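Local atomic coordinates of spindle assembly abnormal protein 6 (Caenorhabditis elegans, PDB entry 4G79), a protein that forms the central scaffold of centrioles, setting their ninefold symmetry, and is required for centrosome biogenesis and duplication. Residues G49-K54 against D88-P93; L38-Q43 against V95-L100. All coordinates share one frame; numbering follows the deposited sequence. Where two conformers were deposited one is given.

Interaction 1: G49-K54 against D88-P93; sequences GEKELK and DFDAFP
The Phe-89 ring meets the backbone O of Lys-51 at its edge, near the ring plane, with Phe-89 CE2 3.8 Å from that Lys-51 O, and it meets Leu-53 obliquely, Leu-53 CG lying 3.8 Å from Phe-89 CE1. The oxygen of water 1 sits over the centre of one face of this ring, 3.2 Å above the plane. On the Phe-92 ring Leu-53 CD1 touches the edge, in plane, at CD2. Leu-53 CD1 also abuts Pro-93 CD at 3.8 Å, and Leu-53 CD2 takes the proline's CG and CB. With chi1 of 179°, Phe-89 CG is anti to its backbone N, and the ring extends from residues 88-93 to strand 51-58. The contact therefore fastens the N-terminal part of this helical region to the sheet of the SAS-6 N-terminal domain, a fold of the XRCC4 N-terminal clan. Asp-88 OD1 accepts from Ala-91 N in an Asx motif. Cutting Leu-53 back to an alanine would probably open a gap between Phe-89, Phe-92 and Pro-93 and let the Phe-89 ring shift. The fully extended Lys-51 carries its ammonium past Phe-89: NZ donates to water 1, which in turn donates to Phe-89 O at 2.7 Å. Lys-51 NZ also donates weakly to water 2, which donates to Asp-90 O.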
ATOM      1  N   GLY A  49      32.355   1.303  -6.458  1.00 50.37           N
ATOM      2  CA  GLY A  49      32.597   2.459  -5.604  1.00 49.76           C
ATOM      3  C   GLY A  49      31.312   3.217  -5.285  1.00 51.22           C
ATOM      4  O   GLY A  49      31.350   4.263  -4.637  1.00 50.46           O
ATOM      5  N   GLU A  50      30.162   2.711  -5.738  1.00 47.34           N
ATOM      6  CA  GLU A  50      28.897   3.404  -5.527  1.00 46.35           C
ATOM      7  C   GLU A  50      28.317   3.133  -4.119  1.00 44.84           C
ATOM      8  O   GLU A  50      28.619   2.115  -3.476  1.00 44.07           O
ATOM      9  CB  GLU A  50      27.880   3.041  -6.632  1.00 48.34           C
ATOM     10  CG  GLU A  50      27.062   1.786  -6.340  1.00 58.65           C
ATOM     11  CD  GLU A  50      26.142   1.355  -7.465  1.00 81.16           C
ATOM     12  OE1 GLU A  50      25.132   2.056  -7.713  1.00 55.62           O
ATOM     13  OE2 GLU A  50      26.429   0.303  -8.084  1.00 77.79           O
ATOM     14  N   LYS A  51      27.456   4.054  -3.660  1.00 38.26           N
ATOM     15  CA  LYS A  51      26.826   3.935  -2.344  1.00 35.67           C
ATOM     16  C   LYS A  51      25.790   2.832  -2.361  1.00 37.20           C
ATOM     17  O   LYS A  51      24.954   2.746  -3.276  1.00 35.13           O
ATOM     18  CB  LYS A  51      26.192   5.268  -1.912  1.00 36.80           C
ATOM     19  CG  LYS A  51      25.411   5.167  -0.592  1.00 36.96           C
ATOM     20  CD  LYS A  51      24.754   6.502  -0.272  1.00 45.50           C
ATOM     21  CE  LYS A  51      23.936   6.395   0.984  1.00 45.45           C
ATOM     22  NZ  LYS A  51      23.138   7.636   1.206  1.00 42.99           N
ATOM     23  N   GLU A  52      25.862   1.993  -1.324  1.00 35.39           N
ATOM     24  CA  GLU A  52      24.968   0.885  -1.070  1.00 36.11           C
ATOM     25  C   GLU A  52      24.379   1.043   0.279  1.00 36.99           C
ATOM     26  O   GLU A  52      25.102   1.450   1.180  1.00 37.99           O
ATOM     27  CB  GLU A  52      25.775  -0.430  -1.060  1.00 39.66           C
ATOM     28  CG  GLU A  52      26.005  -1.028  -2.418  1.00 55.10           C
ATOM     29  CD  GLU A  52      26.879  -2.262  -2.403  1.00 59.09           C
ATOM     30  OE1 GLU A  52      27.613  -2.492  -1.412  1.00 51.05           O
ATOM     31  OE2 GLU A  52      26.842  -2.995  -3.414  1.00 63.20           O
ATOM     32  N   LEU A  53      23.102   0.685   0.458  1.00 31.88           N
ATOM     33  CA  LEU A  53      22.526   0.579   1.803  1.00 32.27           C
ATOM     34  C   LEU A  53      22.571  -0.878   2.131  1.00 36.07           C
ATOM     35  O   LEU A  53      22.376  -1.670   1.213  1.00 36.54           O
ATOM     36  CB  LEU A  53      21.088   1.095   1.894  1.00 32.08           C
ATOM     37  CG  LEU A  53      20.880   2.588   1.710  1.00 39.22           C
ATOM     38  CD1 LEU A  53      19.385   2.901   1.812  1.00 40.81           C
ATOM     39  CD2 LEU A  53      21.657   3.385   2.774  1.00 42.15           C
ATOM     40  N   LYS A  54      22.847  -1.267   3.385  1.00 30.90           N
ATOM     41  CA  LYS A  54      22.877  -2.688   3.734  1.00 30.08           C
ATOM     42  C   LYS A  54      21.871  -2.934   4.845  1.00 32.78           C
ATOM     43  O   LYS A  54      21.872  -2.192   5.809  1.00 31.14           O
ATOM     44  CB  LYS A  54      24.296  -3.121   4.154  1.00 32.94           C
ATOM     45  CG  LYS A  54      24.411  -4.605   4.482  1.00 37.87           C
ATOM     46  CD  LYS A  54      25.838  -5.032   4.390  1.00 39.64           C
ATOM     47  CE  LYS A  54      25.982  -6.481   4.821  1.00 58.54           C
ATOM     48  NZ  LYS A  54      25.724  -7.403   3.683  1.00 63.53           N
ATOM     49  N   ASP A  88      13.424   9.753  -2.531  1.00 36.55           N
ATOM     50  CA  ASP A  88      14.552   9.295  -3.345  1.00 36.26           C
ATOM     51  C   ASP A  88      15.503   8.425  -2.513  1.00 36.87           C
ATOM     52  O   ASP A  88      15.345   8.283  -1.293  1.00 32.57           O
ATOM     53  CB  ASP A  88      15.297  10.508  -3.967  1.00 38.70           C
ATOM     54  CG  ASP A  88      15.728  11.563  -2.966  1.00 40.55           C
ATOM     55  OD1 ASP A  88      16.279  11.195  -1.918  1.00 40.93           O
ATOM     56  OD2 ASP A  88      15.601  12.761  -3.279  1.00 50.39           O
ATOM     57  N   PHE A  89      16.493   7.821  -3.174  1.00 33.69           N
ATOM     58  CA  PHE A  89      17.423   6.920  -2.510  1.00 33.55           C
ATOM     59  C   PHE A  89      18.177   7.579  -1.345  1.00 35.60           C
ATOM     60  O   PHE A  89      18.339   6.931  -0.335  1.00 33.64           O
ATOM     61  CB  PHE A  89      18.390   6.351  -3.550  1.00 35.89           C
ATOM     62  CG  PHE A  89      19.439   5.404  -3.046  1.00 36.39           C
ATOM     63  CD1 PHE A  89      19.083   4.249  -2.339  1.00 38.10           C
ATOM     64  CD2 PHE A  89      20.790   5.647  -3.285  1.00 37.82           C
ATOM     65  CE1 PHE A  89      20.060   3.356  -1.901  1.00 38.48           C
ATOM     66  CE2 PHE A  89      21.770   4.760  -2.821  1.00 40.50           C
ATOM     67  CZ  PHE A  89      21.402   3.622  -2.143  1.00 38.81           C
ATOM     68  N   ASP A  90      18.600   8.856  -1.473  1.00 37.77           N
ATOM     69  CA  ASP A  90      19.321   9.625  -0.449  0.50 37.73           C
ATOM     70  C   ASP A  90      18.473   9.816   0.825  1.00 41.76           C
ATOM     71  O   ASP A  90      18.967   9.717   1.945  1.00 42.18           O
ATOM     72  CB  ASP A  90      19.704  11.003  -1.027  0.50 40.57           C
ATOM     73  CG  ASP A  90      20.605  11.829  -0.132  0.50 46.92           C
ATOM     74  OD1 ASP A  90      21.823  11.560  -0.111  0.50 47.65           O
ATOM     75  OD2 ASP A  90      20.094  12.761   0.530  0.50 50.72           O
ATOM     76  N   ALA A  91      17.198  10.146   0.638  1.00 38.40           N
ATOM     77  CA  ALA A  91      16.294  10.415   1.755  1.00 36.47           C
ATOM     78  C   ALA A  91      15.767   9.116   2.383  1.00 37.30           C
ATOM     79  O   ALA A  91      15.437   9.104   3.569  1.00 36.91           O
ATOM     80  CB  ALA A  91      15.133  11.264   1.274  1.00 38.10           C
ATOM     81  N   PHE A  92      15.696   8.035   1.599  1.00 31.21           N
ATOM     82  CA  PHE A  92      15.104   6.775   2.056  1.00 30.18           C
ATOM     83  C   PHE A  92      15.633   6.263   3.406  1.00 35.82           C
ATOM     84  O   PHE A  92      14.768   5.988   4.241  1.00 35.40           O
ATOM     85  CB  PHE A  92      15.228   5.680   1.003  1.00 31.27           C
ATOM     86  CG  PHE A  92      14.697   4.330   1.422  1.00 30.39           C
ATOM     87  CD1 PHE A  92      13.325   4.126   1.589  1.00 32.28           C
ATOM     88  CD2 PHE A  92      15.548   3.239   1.537  1.00 32.71           C
ATOM     89  CE1 PHE A  92      12.826   2.865   1.908  1.00 31.43           C
ATOM     90  CE2 PHE A  92      15.048   1.977   1.859  1.00 34.10           C
ATOM     91  CZ  PHE A  92      13.692   1.802   2.062  1.00 32.63           C
ATOM     92  N   PRO A  93      16.961   6.119   3.707  1.00 33.69           N
ATOM     93  CA  PRO A  93      17.331   5.581   5.038  1.00 33.72           C
ATOM     94  C   PRO A  93      16.912   6.514   6.185  1.00 34.84           C
ATOM     95  O   PRO A  93      16.461   6.048   7.211  1.00 33.54           O
ATOM     96  CB  PRO A  93      18.859   5.433   4.955  1.00 35.51           C
ATOM     97  CG  PRO A  93      19.281   6.405   3.872  1.00 39.09           C
ATOM     98  CD  PRO A  93      18.169   6.353   2.874  1.00 35.15           C
TER
HETATM   99  O   HOH W   1      20.786   6.041   0.211  1.00 41.74           O
HETATM  100  O   HOH W   2      21.446   9.332   2.964  1.00 51.57           O

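Interaction 2: L38-Q43 against V95-L100; sequences LKISEQ and VIIQHL
Strand 38-43 and helix 95-100 run nearly antiparallel, their N-to-C directions 157° apart and their axes approaching to 11.1 Å, a separation bridged by side chains alone. Ile-40 carries most of the contact from the strand. Ile-40 CD1 lies 4.0 Å from Ile-97 CG1 and equally far from Leu-100 CD1, so one methyl meets residues on successive turns of the helix. The torsions account for this reach: CG1 is anti to the carbonyl carbon (chi1 -53°), and CD1 then extends away from the backbone with chi2 at 165°. Ile-40 and Leu-100 meet tip to tip, whereas Ile-40 and Ile-97 slide past each other in opposite directions. Leu-38, two residues earlier on the same side of the strand, brings CD2 to 4.0 Å from Leu-100 CD1 and crosses that side chain at about a right angle. Leu-100 CD1 thus touches both strand residues.

This is helix-on-sheet packing in the hydrophobic interior of the SAS-6 N-terminal domain, with helix 92-102 laid against a face of the sheet. The same helix continues the apolar packing elsewhere: Ile-97 also touches Leu-9 of strand 7-21, and Ile-96 reaches Ile-133 and Phe-134 of strand 132-140. Val-95, Ile-96 and His-99 also pack on Ile-128 of the second subunit, placing the helix at a subunit interface of this assembly. Between strand and helix every cross-contact is aliphatic and at van der Waals distance, burying 154 Å² in all; their attachment here therefore depends on dispersion and exclusion of water, without the directional constraint of polar bonds.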
ATOM      1  N   LEU A  38      17.910  -5.502  13.994  1.00 30.69           N
ATOM      2  CA  LEU A  38      17.951  -4.920  12.658  1.00 29.22           C
ATOM      3  C   LEU A  38      19.055  -3.899  12.613  1.00 32.99           C
ATOM      4  O   LEU A  38      19.118  -3.011  13.463  1.00 34.82           O
ATOM      5  CB  LEU A  38      16.609  -4.261  12.288  1.00 28.37           C
ATOM      6  CG  LEU A  38      16.611  -3.397  10.970  1.00 31.54           C
ATOM      7  CD1 LEU A  38      16.929  -4.263   9.736  1.00 30.93           C
ATOM      8  CD2 LEU A  38      15.294  -2.670  10.787  1.00 28.96           C
ATOM      9  N   LYS A  39      19.921  -4.032  11.623  1.00 29.49           N
ATOM     10  CA  LYS A  39      21.008  -3.079  11.373  1.00 30.59           C
ATOM     11  C   LYS A  39      20.854  -2.517   9.993  1.00 33.69           C
ATOM     12  O   LYS A  39      20.649  -3.276   9.036  1.00 32.96           O
ATOM     13  CB  LYS A  39      22.395  -3.732  11.499  1.00 32.79           C
ATOM     14  CG  LYS A  39      22.676  -4.378  12.843  1.00 38.39           C
ATOM     15  CD  LYS A  39      24.093  -5.008  12.825  1.00 43.10           C
ATOM     16  CE  LYS A  39      24.485  -5.635  14.135  1.00 64.15           C
ATOM     17  NZ  LYS A  39      25.801  -6.335  14.034  1.00 75.52           N
ATOM     18  N   ILE A  40      21.007  -1.193   9.881  1.00 29.17           N
ATOM     19  CA  ILE A  40      20.993  -0.490   8.584  1.00 28.56           C
ATOM     20  C   ILE A  40      22.285   0.280   8.529  1.00 33.70           C
ATOM     21  O   ILE A  40      22.654   0.940   9.507  1.00 33.30           O
ATOM     22  CB  ILE A  40      19.758   0.417   8.346  1.00 29.85           C
ATOM     23  CG1 ILE A  40      18.424  -0.362   8.571  1.00 29.86           C
ATOM     24  CG2 ILE A  40      19.800   1.046   6.926  1.00 29.48           C
ATOM     25  CD1 ILE A  40      17.099   0.657   8.724  1.00 27.20           C
ATOM     26  N   SER A  41      23.003   0.138   7.420  1.00 31.80           N
ATOM     27  CA  SER A  41      24.267   0.854   7.227  1.00 32.87           C
ATOM     28  C   SER A  41      24.420   1.297   5.796  1.00 36.17           C
ATOM     29  O   SER A  41      23.667   0.854   4.933  1.00 34.89           O
ATOM     30  CB  SER A  41      25.422  -0.069   7.629  1.00 39.52           C
ATOM     31  OG  SER A  41      25.437  -1.251   6.846  1.00 44.05           O
ATOM     32  N   GLU A  42      25.348   2.240   5.539  1.00 35.90           N
ATOM     33  CA  GLU A  42      25.696   2.640   4.194  1.00 36.15           C
ATOM     34  C   GLU A  42      27.142   2.244   3.985  1.00 41.37           C
ATOM     35  O   GLU A  42      27.937   2.238   4.940  1.00 41.37           O
ATOM     36  CB  GLU A  42      25.455   4.134   3.889  1.00 37.65           C
ATOM     37  CG  GLU A  42      26.409   5.084   4.575  1.00 42.07           C
ATOM     38  CD  GLU A  42      26.130   6.528   4.240  1.00 46.18           C
ATOM     39  OE1 GLU A  42      25.309   7.134   4.957  1.00 43.13           O
ATOM     40  OE2 GLU A  42      26.752   7.065   3.294  1.00 44.17           O
ATOM     41  N   GLN A  43      27.467   1.841   2.762  1.00 38.43           N
ATOM     42  CA  GLN A  43      28.826   1.418   2.434  1.00 40.62           C
ATOM     43  C   GLN A  43      29.124   1.643   0.987  1.00 43.02           C
ATOM     44  O   GLN A  43      28.229   1.832   0.175  1.00 41.80           O
ATOM     45  CB  GLN A  43      29.063  -0.075   2.792  1.00 41.50           C
ATOM     46  CG  GLN A  43      28.214  -1.058   1.957  1.00 43.45           C
ATOM     47  CD  GLN A  43      28.286  -2.474   2.472  1.00 54.42           C
ATOM     48  OE1 GLN A  43      28.509  -2.712   3.654  1.00 46.65           O
ATOM     49  NE2 GLN A  43      28.035  -3.443   1.610  1.00 43.28           N
ATOM     50  N   VAL A  95      14.289   8.666   6.369  1.00 33.84           N
ATOM     51  CA  VAL A  95      12.835   8.624   6.580  1.00 33.44           C
ATOM     52  C   VAL A  95      12.447   7.274   7.197  1.00 32.71           C
ATOM     53  O   VAL A  95      11.627   7.237   8.108  1.00 30.96           O
ATOM     54  CB  VAL A  95      12.082   8.943   5.248  1.00 38.61           C
ATOM     55  CG1 VAL A  95      10.584   8.933   5.454  1.00 40.28           C
ATOM     56  CG2 VAL A  95      12.494  10.323   4.706  1.00 39.23           C
ATOM     57  N   ILE A  96      13.063   6.160   6.757  1.00 28.88           N
ATOM     58  CA  ILE A  96      12.765   4.839   7.348  0.50 27.24           C
ATOM     59  C   ILE A  96      13.229   4.781   8.797  1.00 31.70           C
ATOM     60  O   ILE A  96      12.508   4.260   9.661  1.00 29.35           O
ATOM     61  CB  ILE A  96      13.360   3.655   6.527  0.50 28.32           C
ATOM     62  CG1 ILE A  96      12.642   3.524   5.178  0.50 28.00           C
ATOM     63  CG2 ILE A  96      13.370   2.291   7.315  0.50 27.34           C
ATOM     64  CD1 ILE A  96      11.083   3.294   5.198  0.50 31.64           C
ATOM     65  N   ILE A  97      14.418   5.336   9.090  1.00 30.12           N
ATOM     66  CA  ILE A  97      14.949   5.295  10.459  1.00 29.39           C
ATOM     67  C   ILE A  97      14.074   6.183  11.341  1.00 33.81           C
ATOM     68  O   ILE A  97      13.741   5.772  12.449  1.00 33.59           O
ATOM     69  CB  ILE A  97      16.459   5.648  10.478  1.00 32.71           C
ATOM     70  CG1 ILE A  97      17.240   4.438   9.923  1.00 31.18           C
ATOM     71  CG2 ILE A  97      16.955   6.019  11.879  1.00 34.48           C
ATOM     72  CD1 ILE A  97      18.666   4.726   9.403  1.00 34.91           C
ATOM     73  N   GLN A  98      13.681   7.369  10.844  1.00 33.40           N
ATOM     74  CA  GLN A  98      12.796   8.258  11.607  0.50 34.97           C
ATOM     75  C   GLN A  98      11.484   7.523  11.899  1.00 39.84           C
ATOM     76  O   GLN A  98      11.019   7.543  13.032  1.00 40.48           O
ATOM     77  CB  GLN A  98      12.549   9.581  10.863  0.50 37.29           C
ATOM     78  CG  GLN A  98      12.004  10.683  11.773  0.50 54.22           C
ATOM     79  CD  GLN A  98      11.405  11.850  11.032  0.50 70.25           C
ATOM     80  OE1 GLN A  98      11.939  12.334  10.027  0.50 68.37           O
ATOM     81  NE2 GLN A  98      10.305  12.369  11.555  0.50 61.09           N
ATOM     82  N   HIS A  99      10.923   6.802  10.896  1.00 36.23           N
ATOM     83  CA  HIS A  99       9.689   6.024  11.079  1.00 37.28           C
ATOM     84  C   HIS A  99       9.868   4.957  12.171  1.00 38.09           C
ATOM     85  O   HIS A  99       9.038   4.868  13.071  1.00 39.48           O
ATOM     86  CB  HIS A  99       9.240   5.364   9.751  1.00 38.51           C
ATOM     87  CG  HIS A  99       8.031   4.500   9.932  1.00 42.86           C
ATOM     88  ND1 HIS A  99       6.756   5.011   9.769  1.00 45.98           N
ATOM     89  CD2 HIS A  99       7.944   3.209  10.333  1.00 45.52           C
ATOM     90  CE1 HIS A  99       5.931   4.024  10.070  1.00 45.82           C
ATOM     91  NE2 HIS A  99       6.600   2.910  10.410  1.00 45.90           N
ATOM     92  N   LEU A 100      10.949   4.146  12.091  1.00 32.39           N
ATOM     93  CA  LEU A 100      11.252   3.053  13.027  1.00 31.52           C
ATOM     94  C   LEU A 100      11.436   3.523  14.454  1.00 40.83           C
ATOM     95  O   LEU A 100      11.192   2.748  15.382  1.00 42.19           O
ATOM     96  CB  LEU A 100      12.515   2.287  12.615  1.00 29.96           C
ATOM     97  CG  LEU A 100      12.432   1.445  11.361  1.00 33.44           C
ATOM     98  CD1 LEU A 100      13.816   1.024  10.925  1.00 33.45           C
ATOM     99  CD2 LEU A 100      11.505   0.205  11.560  1.00 35.12           C
TER

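Followed from the N terminus, the chain supplies strand 29-44 for interaction 2 first, then turns back into strand 51-58, the sheet neighbour used by interaction 1. After strand 66-71 and helix 73-83, residues 88-93 return to close interaction 1 across 33 intervening residues; 95-100 then close interaction 2 across 51, making a wider loop that encloses the first. The two contacts, centred 10 Å apart, share helix 92-102: interaction 1 ties down its N-terminal part and interaction 2 its body. Their strands are joined directly by probable backbone hydrogen bonds, Lys-54 N to Ser-41 O and Glu-52 N to Gln-43 O, each 2.8 Å.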